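Long-range contacts in Eps1p (PDB 4TW5), which is a yeast protein of the thioredoxin superfamily, built here of a thioredoxin domain followed by a second sheet-and-helix unit of thioredoxin-like layout: residues Leu27-Phe32 with Ile63-Val68; Pro45-Thr50 with Glu108-Phe113; His155-Trp160 with Ala236-Asn241; Pro161-Lys166 with Asn205-Pro210. All coordinates share one frame; numbering follows the deposited sequence.

Contact 1: Leu27-Phe32 with Ile63-Val68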
loop_
_atom_site.group_PDB
_atom_site.type_symbol
_atom_site.label_atom_id
_atom_site.label_comp_id
_atom_site.label_asym_id
_atom_site.label_seq_id
_atom_site.Cartn_x
_atom_site.Cartn_y
_atom_site.Cartn_z
ATOM N N LEU A 27 -5.682 -24.289 42.840
ATOM C CA LEU A 27 -4.273 -24.261 42.428
ATOM C C LEU A 27 -3.303 -24.286 43.590
ATOM O O LEU A 27 -3.579 -23.760 44.660
ATOM C CB LEU A 27 -3.995 -23.021 41.581
ATOM C CG LEU A 27 -4.751 -22.959 40.258
ATOM C CD1 LEU A 27 -4.560 -21.632 39.543
ATOM C CD2 LEU A 27 -4.207 -24.070 39.397
ATOM N N HIS A 28 -2.158 -24.919 43.387
ATOM C CA HIS A 28 -1.125 -24.926 44.406
ATOM C C HIS A 28 0.215 -24.549 43.829
ATOM O O HIS A 28 0.598 -25.028 42.763
ATOM C CB HIS A 28 -1.061 -26.285 45.081
ATOM C CG HIS A 28 -2.192 -26.514 46.025
ATOM N ND1 HIS A 28 -3.457 -26.847 45.592
ATOM C CD2 HIS A 28 -2.264 -26.421 47.373
ATOM C CE1 HIS A 28 -4.261 -26.958 46.636
ATOM N NE2 HIS A 28 -3.557 -26.716 47.730
ATOM N N ILE A 29 0.898 -23.632 44.499
ATOM C CA ILE A 29 2.258 -23.289 44.151
ATOM C C ILE A 29 3.182 -23.870 45.209
ATOM O O ILE A 29 3.203 -23.399 46.339
ATOM C CB ILE A 29 2.454 -21.779 44.046
ATOM C CG1 ILE A 29 1.536 -21.185 42.969
ATOM C CG2 ILE A 29 3.881 -21.472 43.727
ATOM C CD1 ILE A 29 1.622 -19.685 42.899
ATOM N N ILE A 30 3.917 -24.912 44.858
ATOM C CA ILE A 30 4.645 -25.665 45.861
ATOM C C ILE A 30 6.156 -25.497 45.788
ATOM O O ILE A 30 6.765 -25.575 44.717
ATOM C CB ILE A 30 4.326 -27.158 45.764
ATOM C CG1 ILE A 30 2.814 -27.372 45.742
ATOM C CG2 ILE A 30 4.942 -27.917 46.946
ATOM C CD1 ILE A 30 2.397 -28.823 45.512
ATOM N N ASP A 31 6.754 -25.260 46.953
ATOM C CA ASP A 31 8.199 -25.179 47.066
ATOM C C ASP A 31 8.779 -26.514 47.541
ATOM O O ASP A 31 8.749 -26.826 48.732
ATOM C CB ASP A 31 8.615 -24.053 48.022
ATOM C CG ASP A 31 10.101 -24.101 48.364
ATOM O OD1 ASP A 31 10.887 -24.632 47.552
ATOM O OD2 ASP A 31 10.488 -23.614 49.447
ATOM N N PHE A 32 9.283 -27.307 46.605
ATOM C CA PHE A 32 10.031 -28.507 46.956
ATOM C C PHE A 32 11.427 -28.066 47.365
ATOM O O PHE A 32 12.255 -27.719 46.524
ATOM C CB PHE A 32 10.057 -29.505 45.791
ATOM C CG PHE A 32 8.703 -30.073 45.477
ATOM C CD1 PHE A 32 7.820 -29.395 44.657
ATOM C CD2 PHE A 32 8.293 -31.264 46.052
ATOM C CE1 PHE A 32 6.563 -29.912 44.404
ATOM C CE2 PHE A 32 7.042 -31.785 45.800
ATOM C CZ PHE A 32 6.177 -31.112 44.975
ATOM N N ILE A 63 -6.043 -20.172 45.187
ATOM C CA ILE A 63 -4.639 -20.514 44.982
ATOM C C ILE A 63 -3.934 -20.582 46.319
ATOM O O ILE A 63 -4.063 -19.680 47.124
ATOM C CB ILE A 63 -3.899 -19.478 44.099
ATOM C CG1 ILE A 63 -4.580 -19.304 42.752
ATOM C CG2 ILE A 63 -2.460 -19.892 43.900
ATOM C CD1 ILE A 63 -4.026 -18.119 41.997
ATOM N N THR A 64 -3.176 -21.646 46.547
ATOM C CA THR A 64 -2.527 -21.824 47.827
ATOM C C THR A 64 -1.022 -21.988 47.667
ATOM O O THR A 64 -0.564 -22.768 46.845
ATOM C CB THR A 64 -3.103 -23.051 48.569
ATOM O OG1 THR A 64 -4.456 -22.791 48.921
ATOM C CG2 THR A 64 -2.319 -23.346 49.856
ATOM N N PHE A 65 -0.241 -21.291 48.483
ATOM C CA PHE A 65 1.183 -21.578 48.528
ATOM C C PHE A 65 1.468 -22.671 49.543
ATOM O O PHE A 65 1.076 -22.570 50.713
ATOM C CB PHE A 65 1.975 -20.334 48.870
ATOM C CG PHE A 65 2.029 -19.313 47.768
ATOM C CD1 PHE A 65 3.110 -19.269 46.901
ATOM C CD2 PHE A 65 1.018 -18.374 47.625
ATOM C CE1 PHE A 65 3.177 -18.311 45.900
ATOM C CE2 PHE A 65 1.077 -17.413 46.635
ATOM C CZ PHE A 65 2.159 -17.381 45.764
ATOM N N SER A 66 2.179 -23.700 49.092
ATOM C CA SER A 66 2.514 -24.856 49.916
ATOM C C SER A 66 3.999 -25.210 49.787
ATOM O O SER A 66 4.727 -24.607 49.003
ATOM C CB SER A 66 1.685 -26.072 49.523
ATOM O OG SER A 66 0.312 -25.758 49.471
ATOM N N GLN A 67 4.426 -26.195 50.572
ATOM C CA GLN A 67 5.802 -26.657 50.604
ATOM C C GLN A 67 5.863 -28.140 50.781
ATOM O O GLN A 67 4.917 -28.753 51.251
ATOM C CB GLN A 67 6.601 -26.012 51.733
ATOM C CG GLN A 67 7.161 -24.661 51.430
ATOM C CD GLN A 67 7.806 -24.052 52.642
ATOM O OE1 GLN A 67 7.299 -24.171 53.757
ATOM N NE2 GLN A 67 8.951 -23.419 52.440
ATOM N N VAL A 68 6.978 -28.710 50.362
ATOM C CA VAL A 68 7.289 -30.102 50.620
ATOM C C VAL A 68 8.756 -30.213 51.057
ATOM O O VAL A 68 9.658 -29.869 50.286
ATOM C CB VAL A 68 7.083 -30.980 49.372
ATOM C CG1 VAL A 68 7.605 -32.376 49.645
ATOM C CG2 VAL A 68 5.627 -31.042 48.994
#
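Thr64 O is gripped by two consecutive residues of the neighbouring strand: Ile29 N donates to it at 2.9 Å with an N-H...O angle of 164°, and His28 CA adds a C-H...O contact at 3.3 Å. The same parallel pattern recurs at Ser66 O, which receives Asp31 N and the CA-H of Ile30, and five backbone bonds in all join the strands. Ile29 and Phe65 lie side by side, pointing the same way, with Ile29 CD1 3.6 Å from Phe65 CE1. Further on, Asp31 has CG anti to its N (chi1 170°), which brings OD2 within 3.4 Å of Gln67 NE2, a weak bond between groups whose planes are turned 41° apart. From the other face of the sheet, His28 presents CD2 edge-on, in its ring plane, to Ser66 OG at 3.4 Å, while its NE2 is hydrogen-bonded to Glu22 OE2. Val68 CB packs 3.5 Å from Phe32 CD2. Strands 27-33 and 63-69 are linked through helices 44-53 and 55-61 in a beta-alpha-beta crossover of the thioredoxin fold, and 87-92 runs antiparallel along the other side of 27-33; helices 44-53 and 107-118 pack on the Ile29 and Phe65 face, helix 19-23 on that of Ile30 and Phe32.

Contact 2: Pro45-Thr50 with Glu108-Phe113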
loop_
_atom_site.group_PDB
_atom_site.type_symbol
_atom_site.label_atom_id
_atom_site.label_comp_id
_atom_site.label_asym_id
_atom_site.label_seq_id
_atom_site.Cartn_x
_atom_site.Cartn_y
_atom_site.Cartn_z
ATOM N N PRO A 45 12.505 -17.477 54.245
ATOM C CA PRO A 45 11.830 -16.325 54.857
ATOM C C PRO A 45 11.039 -15.510 53.832
ATOM O O PRO A 45 10.081 -14.842 54.199
ATOM C CB PRO A 45 12.984 -15.514 55.444
ATOM C CG PRO A 45 14.132 -15.839 54.571
ATOM C CD PRO A 45 13.963 -17.265 54.143
ATOM N N VAL A 46 11.467 -15.537 52.575
ATOM C CA VAL A 46 10.720 -14.888 51.508
ATOM C C VAL A 46 9.385 -15.586 51.291
ATOM O O VAL A 46 8.353 -14.947 51.104
ATOM C CB VAL A 46 11.525 -14.876 50.193
ATOM C CG1 VAL A 46 10.603 -14.777 48.972
ATOM C CG2 VAL A 46 12.549 -13.759 50.218
ATOM N N TRP A 47 9.408 -16.909 51.378
ATOM C CA TRP A 47 8.209 -17.704 51.200
ATOM C C TRP A 47 7.137 -17.398 52.220
ATOM O O TRP A 47 5.963 -17.261 51.871
ATOM C CB TRP A 47 8.545 -19.184 51.281
ATOM C CG TRP A 47 7.475 -20.041 50.726
ATOM C CD1 TRP A 47 6.457 -20.628 51.416
ATOM C CD2 TRP A 47 7.316 -20.436 49.359
ATOM N NE1 TRP A 47 5.676 -21.360 50.563
ATOM C CE2 TRP A 47 6.184 -21.259 49.293
ATOM C CE3 TRP A 47 8.027 -20.167 48.183
ATOM C CZ2 TRP A 47 5.723 -21.810 48.092
ATOM C CZ3 TRP A 47 7.580 -20.721 46.993
ATOM C CH2 TRP A 47 6.435 -21.532 46.954
ATOM N N MET A 48 7.543 -17.281 53.479
ATOM C CA MET A 48 6.583 -17.062 54.545
ATOM C C MET A 48 5.974 -15.677 54.500
ATOM O O MET A 48 4.815 -15.489 54.855
ATOM C CB MET A 48 7.243 -17.288 55.900
ATOM C CG MET A 48 7.840 -18.666 56.056
ATOM S SD MET A 48 8.611 -18.907 57.660
ATOM C CE MET A 48 9.488 -20.444 57.364
ATOM N N GLU A 49 6.757 -14.689 54.103
ATOM C CA GLU A 49 6.180 -13.374 53.891
ATOM C C GLU A 49 5.266 -13.393 52.669
ATOM O O GLU A 49 4.294 -12.661 52.650
ATOM C CB GLU A 49 7.242 -12.292 53.792
ATOM C CG GLU A 49 8.121 -12.345 52.601
ATOM C CD GLU A 49 9.341 -11.492 52.811
ATOM O OE1 GLU A 49 9.313 -10.639 53.738
ATOM O OE2 GLU A 49 10.320 -11.682 52.061
ATOM N N THR A 50 5.632 -14.166 51.635
ATOM C CA THR A 50 4.803 -14.320 50.438
ATOM C C THR A 50 3.441 -14.839 50.868
ATOM O O THR A 50 2.392 -14.216 50.627
ATOM C CB THR A 50 5.414 -15.312 49.428
ATOM O OG1 THR A 50 6.624 -14.778 48.882
ATOM C CG2 THR A 50 4.426 -15.621 48.280
ATOM N N GLU A 108 7.217 -10.071 45.640
ATOM C CA GLU A 108 6.601 -9.452 44.483
ATOM C C GLU A 108 6.472 -10.468 43.328
ATOM O O GLU A 108 5.398 -10.609 42.730
ATOM C CB GLU A 108 7.423 -8.244 44.024
ATOM C CG GLU A 108 7.357 -7.017 44.923
ATOM C CD GLU A 108 8.117 -7.201 46.237
ATOM O OE1 GLU A 108 9.067 -8.012 46.263
ATOM O OE2 GLU A 108 7.765 -6.537 47.241
ATOM N N SER A 109 7.556 -11.189 43.039
ATOM C CA SER A 109 7.552 -12.092 41.888
ATOM C C SER A 109 6.628 -13.300 42.076
ATOM O O SER A 109 6.014 -13.759 41.129
ATOM C CB SER A 109 8.955 -12.582 41.573
ATOM O OG SER A 109 9.383 -13.532 42.521
ATOM N N LEU A 110 6.541 -13.815 43.295
ATOM C CA LEU A 110 5.697 -14.963 43.569
ATOM C C LEU A 110 4.238 -14.543 43.548
ATOM O O LEU A 110 3.412 -15.217 42.953
ATOM C CB LEU A 110 6.055 -15.592 44.916
ATOM C CG LEU A 110 7.383 -16.350 44.914
ATOM C CD1 LEU A 110 7.701 -16.920 46.295
ATOM C CD2 LEU A 110 7.320 -17.461 43.865
ATOM N N ILE A 111 3.925 -13.414 44.176
ATOM C CA ILE A 111 2.559 -12.906 44.132
ATOM C C ILE A 111 2.096 -12.681 42.685
ATOM O O ILE A 111 0.994 -13.089 42.326
ATOM C CB ILE A 111 2.401 -11.604 44.923
ATOM C CG1 ILE A 111 2.712 -11.839 46.399
ATOM C CG2 ILE A 111 0.977 -11.051 44.810
ATOM C CD1 ILE A 111 1.969 -12.985 47.017
ATOM N N ALA A 112 2.935 -12.046 41.872
ATOM C CA ALA A 112 2.586 -11.717 40.490
ATOM C C ALA A 112 2.296 -12.993 39.713
ATOM O O ALA A 112 1.333 -13.070 38.967
ATOM C CB ALA A 112 3.706 -10.904 39.824
ATOM N N PHE A 113 3.142 -13.991 39.919
ATOM C CA PHE A 113 2.987 -15.302 39.326
ATOM C C PHE A 113 1.695 -15.989 39.715
ATOM O O PHE A 113 1.063 -16.621 38.877
ATOM C CB PHE A 113 4.172 -16.190 39.694
ATOM C CG PHE A 113 4.045 -17.602 39.215
ATOM C CD1 PHE A 113 4.047 -17.897 37.870
ATOM C CD2 PHE A 113 3.943 -18.639 40.124
ATOM C CE1 PHE A 113 3.934 -19.210 37.441
ATOM C CE2 PHE A 113 3.838 -19.946 39.707
ATOM C CZ PHE A 113 3.833 -20.238 38.364
#
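Leu110 reaches over to helix 44-53 with its CD1 methyl and packs obliquely against the six-membered ring of Trp47, with CD1 3.8 Å from Trp47 CE3 and almost as near to CZ3. The two side chains cross at about a right angle. The methyl also meets the hydroxyl of Thr50, Leu110 CD1 lying 3.5 Å from Thr50 OG1, and more loosely the CG1 methyl of Val46. That hydroxyl is turned back into its own helix: OG1 stands beside the backbone N (chi1 -67°) and donates to Val46 O at 2.8 Å, coming from above the carbonyl plane. Val46 O thus takes two bonds from one residue, since Thr50 N donates to it as well, at 2.9 Å. With OG1 so engaged, the rotation of Thr50 is fixed and its CG2 methyl faces helix 107-118, 3.7 Å from Leu110 CB and 3.8 Å from Ile111 CD1. In the thioredoxin fold, helices flank a central sheet, and these two lie on one and the same face of it: Trp47 and Phe113 both rest on Ile29, Thr50 and Leu110 both on Phe65. Their axes approach to 9.9 Å at a crossing angle of -47°, and no hydrogen bond joins the segments, so the fit depends on apolar carbons and the buried threonine. Ile111 lies at the margin, sliding past Thr50 in the opposite direction with CD1 also against the Thr50 carbonyl oxygen; Phe54, in the loop after helix 44-53, also touches Ile111.

Contact 3: His155-Trp160 with Ala236-Asn241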
loop_
_atom_site.group_PDB
_atom_site.type_symbol
_atom_site.label_atom_id
_atom_site.label_comp_id
_atom_site.label_asym_id
_atom_site.label_seq_id
_atom_site.Cartn_x
_atom_site.Cartn_y
_atom_site.Cartn_z
ATOM N N HIS A 155 4.031 -2.180 25.777
ATOM C CA HIS A 155 2.822 -2.600 25.037
ATOM C C HIS A 155 3.182 -3.820 24.202
ATOM O O HIS A 155 4.042 -3.722 23.316
ATOM C CB HIS A 155 2.308 -1.518 24.072
ATOM C CG HIS A 155 1.594 -0.385 24.726
ATOM N ND1 HIS A 155 2.245 0.557 25.500
ATOM C CD2 HIS A 155 0.293 -0.008 24.690
ATOM C CE1 HIS A 155 1.372 1.457 25.922
ATOM N NE2 HIS A 155 0.179 1.133 25.446
ATOM N N LEU A 156 2.609 -4.970 24.523
ATOM C CA LEU A 156 2.679 -6.076 23.615
ATOM C C LEU A 156 1.596 -5.815 22.600
ATOM O O LEU A 156 0.435 -5.578 22.975
ATOM C CB LEU A 156 2.473 -7.400 24.328
ATOM C CG LEU A 156 2.933 -8.549 23.468
ATOM C CD1 LEU A 156 4.430 -8.334 23.148
ATOM C CD2 LEU A 156 2.712 -9.841 24.204
ATOM N N VAL A 157 1.981 -5.759 21.336
ATOM C CA VAL A 157 1.025 -5.489 20.271
ATOM C C VAL A 157 0.955 -6.628 19.265
ATOM O O VAL A 157 1.982 -7.180 18.828
ATOM C CB VAL A 157 1.336 -4.188 19.525
ATOM C CG1 VAL A 157 0.257 -3.899 18.460
ATOM C CG2 VAL A 157 1.459 -3.049 20.513
ATOM N N SER A 158 -0.282 -6.978 18.936
ATOM C CA SER A 158 -0.598 -8.022 17.975
ATOM C C SER A 158 -1.154 -7.398 16.699
ATOM O O SER A 158 -1.903 -6.415 16.749
ATOM C CB SER A 158 -1.591 -9.027 18.574
ATOM O OG SER A 158 -2.798 -8.385 18.898
ATOM N N PHE A 159 -0.806 -8.005 15.570
ATOM C CA PHE A 159 -1.164 -7.529 14.232
ATOM C C PHE A 159 -1.959 -8.601 13.482
ATOM O O PHE A 159 -1.570 -9.768 13.465
ATOM C CB PHE A 159 0.098 -7.154 13.436
ATOM C CG PHE A 159 0.903 -6.061 14.073
ATOM C CD1 PHE A 159 1.760 -6.341 15.132
ATOM C CD2 PHE A 159 0.780 -4.751 13.636
ATOM C CE1 PHE A 159 2.483 -5.332 15.725
ATOM C CE2 PHE A 159 1.482 -3.741 14.236
ATOM C CZ PHE A 159 2.340 -4.028 15.278
ATOM N N TRP A 160 -3.076 -8.205 12.873
ATOM C CA TRP A 160 -4.046 -9.178 12.325
ATOM C C TRP A 160 -4.408 -8.943 10.866
ATOM O O TRP A 160 -4.573 -7.797 10.452
ATOM C CB TRP A 160 -5.330 -9.157 13.149
ATOM C CG TRP A 160 -5.118 -9.462 14.584
ATOM C CD1 TRP A 160 -4.631 -8.616 15.545
ATOM C CD2 TRP A 160 -5.399 -10.702 15.243
ATOM N NE1 TRP A 160 -4.580 -9.264 16.755
ATOM C CE2 TRP A 160 -5.055 -10.541 16.599
ATOM C CE3 TRP A 160 -5.901 -11.937 14.813
ATOM C CZ2 TRP A 160 -5.196 -11.569 17.533
ATOM C CZ3 TRP A 160 -6.047 -12.956 15.739
ATOM C CH2 TRP A 160 -5.688 -12.768 17.088
ATOM N N ALA A 236 4.630 -8.034 18.468
ATOM C CA ALA A 236 5.845 -7.246 18.717
ATOM C C ALA A 236 5.775 -6.455 20.043
ATOM O O ALA A 236 4.712 -6.001 20.453
ATOM C CB ALA A 236 6.082 -6.296 17.574
ATOM N N LEU A 237 6.914 -6.238 20.688
ATOM C CA LEU A 237 6.923 -5.450 21.932
ATOM C C LEU A 237 7.375 -4.014 21.686
ATOM O O LEU A 237 8.304 -3.780 20.906
ATOM C CB LEU A 237 7.822 -6.094 22.968
ATOM C CG LEU A 237 7.860 -5.469 24.363
ATOM C CD1 LEU A 237 6.497 -5.523 25.038
ATOM C CD2 LEU A 237 8.854 -6.233 25.185
ATOM N N VAL A 238 6.653 -3.066 22.282
ATOM C CA VAL A 238 7.028 -1.658 22.284
ATOM C C VAL A 238 7.523 -1.226 23.671
ATOM O O VAL A 238 6.808 -1.341 24.658
ATOM C CB VAL A 238 5.867 -0.726 21.879
ATOM C CG1 VAL A 238 6.371 0.705 21.781
ATOM C CG2 VAL A 238 5.213 -1.168 20.560
ATOM N N LEU A 239 8.762 -0.747 23.733
ATOM C CA LEU A 239 9.341 -0.272 24.978
ATOM C C LEU A 239 8.914 1.159 25.240
ATOM O O LEU A 239 8.945 1.999 24.341
ATOM C CB LEU A 239 10.854 -0.384 24.932
ATOM C CG LEU A 239 11.342 -1.828 24.830
ATOM C CD1 LEU A 239 12.858 -1.891 24.853
ATOM C CD2 LEU A 239 10.784 -2.678 25.970
ATOM N N PRO A 240 8.567 1.454 26.496
ATOM C CA PRO A 240 8.058 2.774 26.882
ATOM C C PRO A 240 9.151 3.847 26.942
ATOM O O PRO A 240 10.310 3.553 27.264
ATOM C CB PRO A 240 7.473 2.520 28.275
ATOM C CG PRO A 240 8.331 1.418 28.824
ATOM C CD PRO A 240 8.684 0.538 27.649
ATOM N N ASN A 241 8.773 5.075 26.600
ATOM C CA ASN A 241 9.655 6.216 26.786
ATOM C C ASN A 241 11.027 6.123 26.074
ATOM O O ASN A 241 11.985 6.759 26.510
ATOM C CB ASN A 241 9.833 6.448 28.299
ATOM C CG ASN A 241 8.541 6.935 28.962
ATOM O OD1 ASN A 241 7.920 7.889 28.496
ATOM N ND2 ASN A 241 8.104 6.242 30.000
#
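Strands 155-160 and 234-238 pair antiparallel within the mixed sheet of the second half of the chain, a wholly buried contact. Two hydrogen-bonded pairs flank one non-hydrogen-bonded pair. In the first, Val157 N donates to Ala236 O at 2.9 Å and Ala236 N to Val157 O at 2.8 Å, each donor lying nearly along the C=O axis of its acceptor. In the second, His155 N bonds to Val238 O in the carbonyl plane, and Val238 N returns to His155 O at 2.9 Å. Between them, Leu156 faces Leu237. Both leucines place CG anti to the backbone N (chi1 -164° and -175°), which lets each drape a methyl across the partner strand: Leu156 CD1 settles 3.6 Å from Ala236 O, and Leu237 CD1 3.5 Å from His155 O. The two methyls are themselves 4.0 Å apart, CD1 to CD1. On the reverse face, the CG2 methyls of Val157 and Val238 approach to 4.2 Å, and the Phe159 ring brings CE1 near Ala236 CB.

Strand 155-160 is interior to the sheet, with 200-205 running parallel along its other side and 247-249 lying beyond 234-238. Helices 180-196 and 259-265 cover the leucine face; on the other, the Phe159 ring meets Phe143 of helix 140-150 edge-to-face and Phe218 with the planes at about 45°, while Val157 touches Leu138.

Contact 4: Pro161-Lys166 with Asn205-Pro210; sequences PTKDMK and NCESNP
Hydrogen bonding across the two loops centres on the side-chain amide of Asn205, which pairs with the backbone of Met165 through both its polar atoms. Asn205 OD1 accepts Met165 N at 2.8 Å, and Asn205 ND2 donates to a lone pair of Met165 O at 3.0 Å with an N-H...O angle of 165°. Met165 O lies close to the amide plane of Asn205, and the two bonds together fix the rotation of the amide. Further along, Glu207 N bonds to Thr162 O at 3.2 Å from above the carbonyl plane. Within its own loop, Thr162 OG1, opposite the backbone N (chi1 -177°), receives Asp164 N and closes an ST turn.

Packing adds a close approach of Thr162 CG2 to Asn205 OD1 at 3.2 Å, and Lys163 CB sits against the Ser208 hydroxyl, 3.1 Å from OG. Lys163 NZ forms a salt bridge with Glu72 of the second subunit, and Lys166 NZ another with Asp75 of that subunit. Cys206 is joined by a disulfide to Cys213 of helix 210-215. Both loops leave the ends of neighbouring parallel strands, 155-160 and 200-205, and the first leads toward the disulfide-linked Cys177 and Cys180 at the start of helix 180-196, a layout resembling the cysteine-bearing end of a thioredoxin fold.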
loop_
_atom_site.group_PDB
_atom_site.type_symbol
_atom_site.label_atom_id
_atom_site.label_comp_id
_atom_site.label_asym_id
_atom_site.label_seq_id
_atom_site.Cartn_x
_atom_site.Cartn_y
_atom_site.Cartn_z
ATOM N N PRO A 161 -4.609 -10.032 10.101
ATOM C CA PRO A 161 -5.073 -9.885 8.720
ATOM C C PRO A 161 -6.575 -9.648 8.674
ATOM O O PRO A 161 -7.342 -10.531 8.275
ATOM C CB PRO A 161 -4.705 -11.229 8.085
ATOM C CG PRO A 161 -4.794 -12.193 9.197
ATOM C CD PRO A 161 -4.533 -11.453 10.494
ATOM N N THR A 162 -6.989 -8.450 9.065
ATOM C CA THR A 162 -8.404 -8.102 9.111
ATOM C C THR A 162 -8.535 -6.601 9.193
ATOM O O THR A 162 -7.538 -5.914 9.386
ATOM C CB THR A 162 -9.095 -8.726 10.336
ATOM O OG1 THR A 162 -10.493 -8.422 10.318
ATOM C CG2 THR A 162 -8.478 -8.151 11.602
ATOM N N LYS A 163 -9.756 -6.092 9.051
ATOM C CA LYS A 163 -9.997 -4.669 9.251
ATOM C C LYS A 163 -11.136 -4.485 10.256
ATOM O O LYS A 163 -11.472 -3.368 10.628
ATOM C CB LYS A 163 -10.359 -3.962 7.942
ATOM C CG LYS A 163 -11.733 -4.338 7.465
ATOM C CD LYS A 163 -12.109 -3.646 6.171
ATOM C CE LYS A 163 -13.512 -4.072 5.757
ATOM N NZ LYS A 163 -13.897 -3.445 4.477
ATOM N N ASP A 164 -11.722 -5.589 10.695
ATOM C CA ASP A 164 -12.957 -5.528 11.467
ATOM C C ASP A 164 -12.807 -5.820 12.957
ATOM O O ASP A 164 -13.802 -5.939 13.660
ATOM C CB ASP A 164 -13.988 -6.497 10.877
ATOM C CG ASP A 164 -14.480 -6.045 9.543
ATOM O OD1 ASP A 164 -14.753 -4.828 9.402
ATOM O OD2 ASP A 164 -14.574 -6.890 8.629
ATOM N N MET A 165 -11.585 -5.920 13.452
ATOM C CA MET A 165 -11.414 -6.268 14.853
ATOM C C MET A 165 -11.497 -5.010 15.714
ATOM O O MET A 165 -10.622 -4.166 15.673
ATOM C CB MET A 165 -10.097 -7.016 15.084
ATOM C CG MET A 165 -9.907 -7.471 16.535
ATOM S SD MET A 165 -8.415 -8.463 16.777
ATOM C CE MET A 165 -8.860 -9.998 16.002
ATOM N N LYS A 166 -12.580 -4.876 16.469
ATOM C CA LYS A 166 -12.704 -3.770 17.409
ATOM C C LYS A 166 -12.233 -4.221 18.780
ATOM O O LYS A 166 -11.365 -3.587 19.378
ATOM C CB LYS A 166 -14.153 -3.293 17.489
ATOM C CG LYS A 166 -14.629 -2.476 16.303
ATOM C CD LYS A 166 -14.724 -1.005 16.652
ATOM C CE LYS A 166 -15.280 -0.183 15.494
ATOM N NZ LYS A 166 -15.558 1.231 15.901
ATOM N N ASN A 205 -5.394 -3.761 13.056
ATOM C CA ASN A 205 -5.996 -4.257 11.827
ATOM C C ASN A 205 -5.101 -3.900 10.654
ATOM O O ASN A 205 -5.115 -2.765 10.181
ATOM C CB ASN A 205 -7.382 -3.650 11.627
ATOM C CG ASN A 205 -8.368 -4.111 12.661
ATOM O OD1 ASN A 205 -9.084 -5.087 12.451
ATOM N ND2 ASN A 205 -8.386 -3.434 13.812
ATOM N N CYS A 206 -4.313 -4.853 10.186
ATOM C CA CYS A 206 -3.391 -4.570 9.093
ATOM C C CYS A 206 -4.051 -4.217 7.760
ATOM O O CYS A 206 -3.451 -3.518 6.952
ATOM C CB CYS A 206 -2.448 -5.744 8.909
ATOM S SG CYS A 206 -1.115 -5.605 10.102
ATOM N N GLU A 207 -5.280 -4.679 7.526
ATOM C CA GLU A 207 -5.970 -4.300 6.292
ATOM C C GLU A 207 -6.287 -2.804 6.264
ATOM O O GLU A 207 -6.296 -2.201 5.196
ATOM C CB GLU A 207 -7.260 -5.113 6.111
ATOM C CG GLU A 207 -6.997 -6.575 5.858
ATOM C CD GLU A 207 -8.229 -7.340 5.415
ATOM O OE1 GLU A 207 -9.169 -6.728 4.851
ATOM O OE2 GLU A 207 -8.270 -8.555 5.676
ATOM N N SER A 208 -6.517 -2.221 7.442
ATOM C CA SER A 208 -6.808 -0.788 7.601
ATOM C C SER A 208 -5.563 0.049 7.781
ATOM O O SER A 208 -5.656 1.269 7.832
ATOM C CB SER A 208 -7.700 -0.541 8.817
ATOM O OG SER A 208 -8.706 -1.505 8.867
ATOM N N ASN A 209 -4.418 -0.601 7.958
ATOM C CA ASN A 209 -3.148 0.111 8.180
ATOM C C ASN A 209 -2.031 -0.430 7.292
ATOM O O ASN A 209 -0.999 -0.889 7.788
ATOM C CB ASN A 209 -2.726 0.008 9.651
ATOM C CG ASN A 209 -3.627 0.802 10.558
ATOM O OD1 ASN A 209 -3.536 2.024 10.585
ATOM N ND2 ASN A 209 -4.506 0.119 11.304
ATOM N N PRO A 210 -2.239 -0.391 5.966
ATOM C CA PRO A 210 -1.317 -1.102 5.073
ATOM C C PRO A 210 0.110 -0.586 5.139
ATOM O O PRO A 210 1.032 -1.406 5.203
ATOM C CB PRO A 210 -1.908 -0.876 3.662
ATOM C CG PRO A 210 -2.807 0.309 3.784
ATOM C CD PRO A 210 -3.311 0.304 5.222
#

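Overall arrangement
Contacts 1 and 2 belong to the thioredoxin domain and touch directly: the Trp47 indole of contact 2 lies on the strands of contact 1, with CZ2 3.1 Å from Ser66 O. Contacts 3 and 4 form a second pair, in the other half of the chain, joined where Trp160 O probably accepts a hydrogen bond from Cys206 N at 3.0 Å. Between the pairs nothing touches; the centres of contacts 1 and 3 are about 33 Å apart, those of contacts 1 and 4 about 43 Å. Each half holds a CxxC disulfide, Cys37-Cys40 after the first strand of contact 1, Cys177-Cys180 beyond the first loop of contact 4.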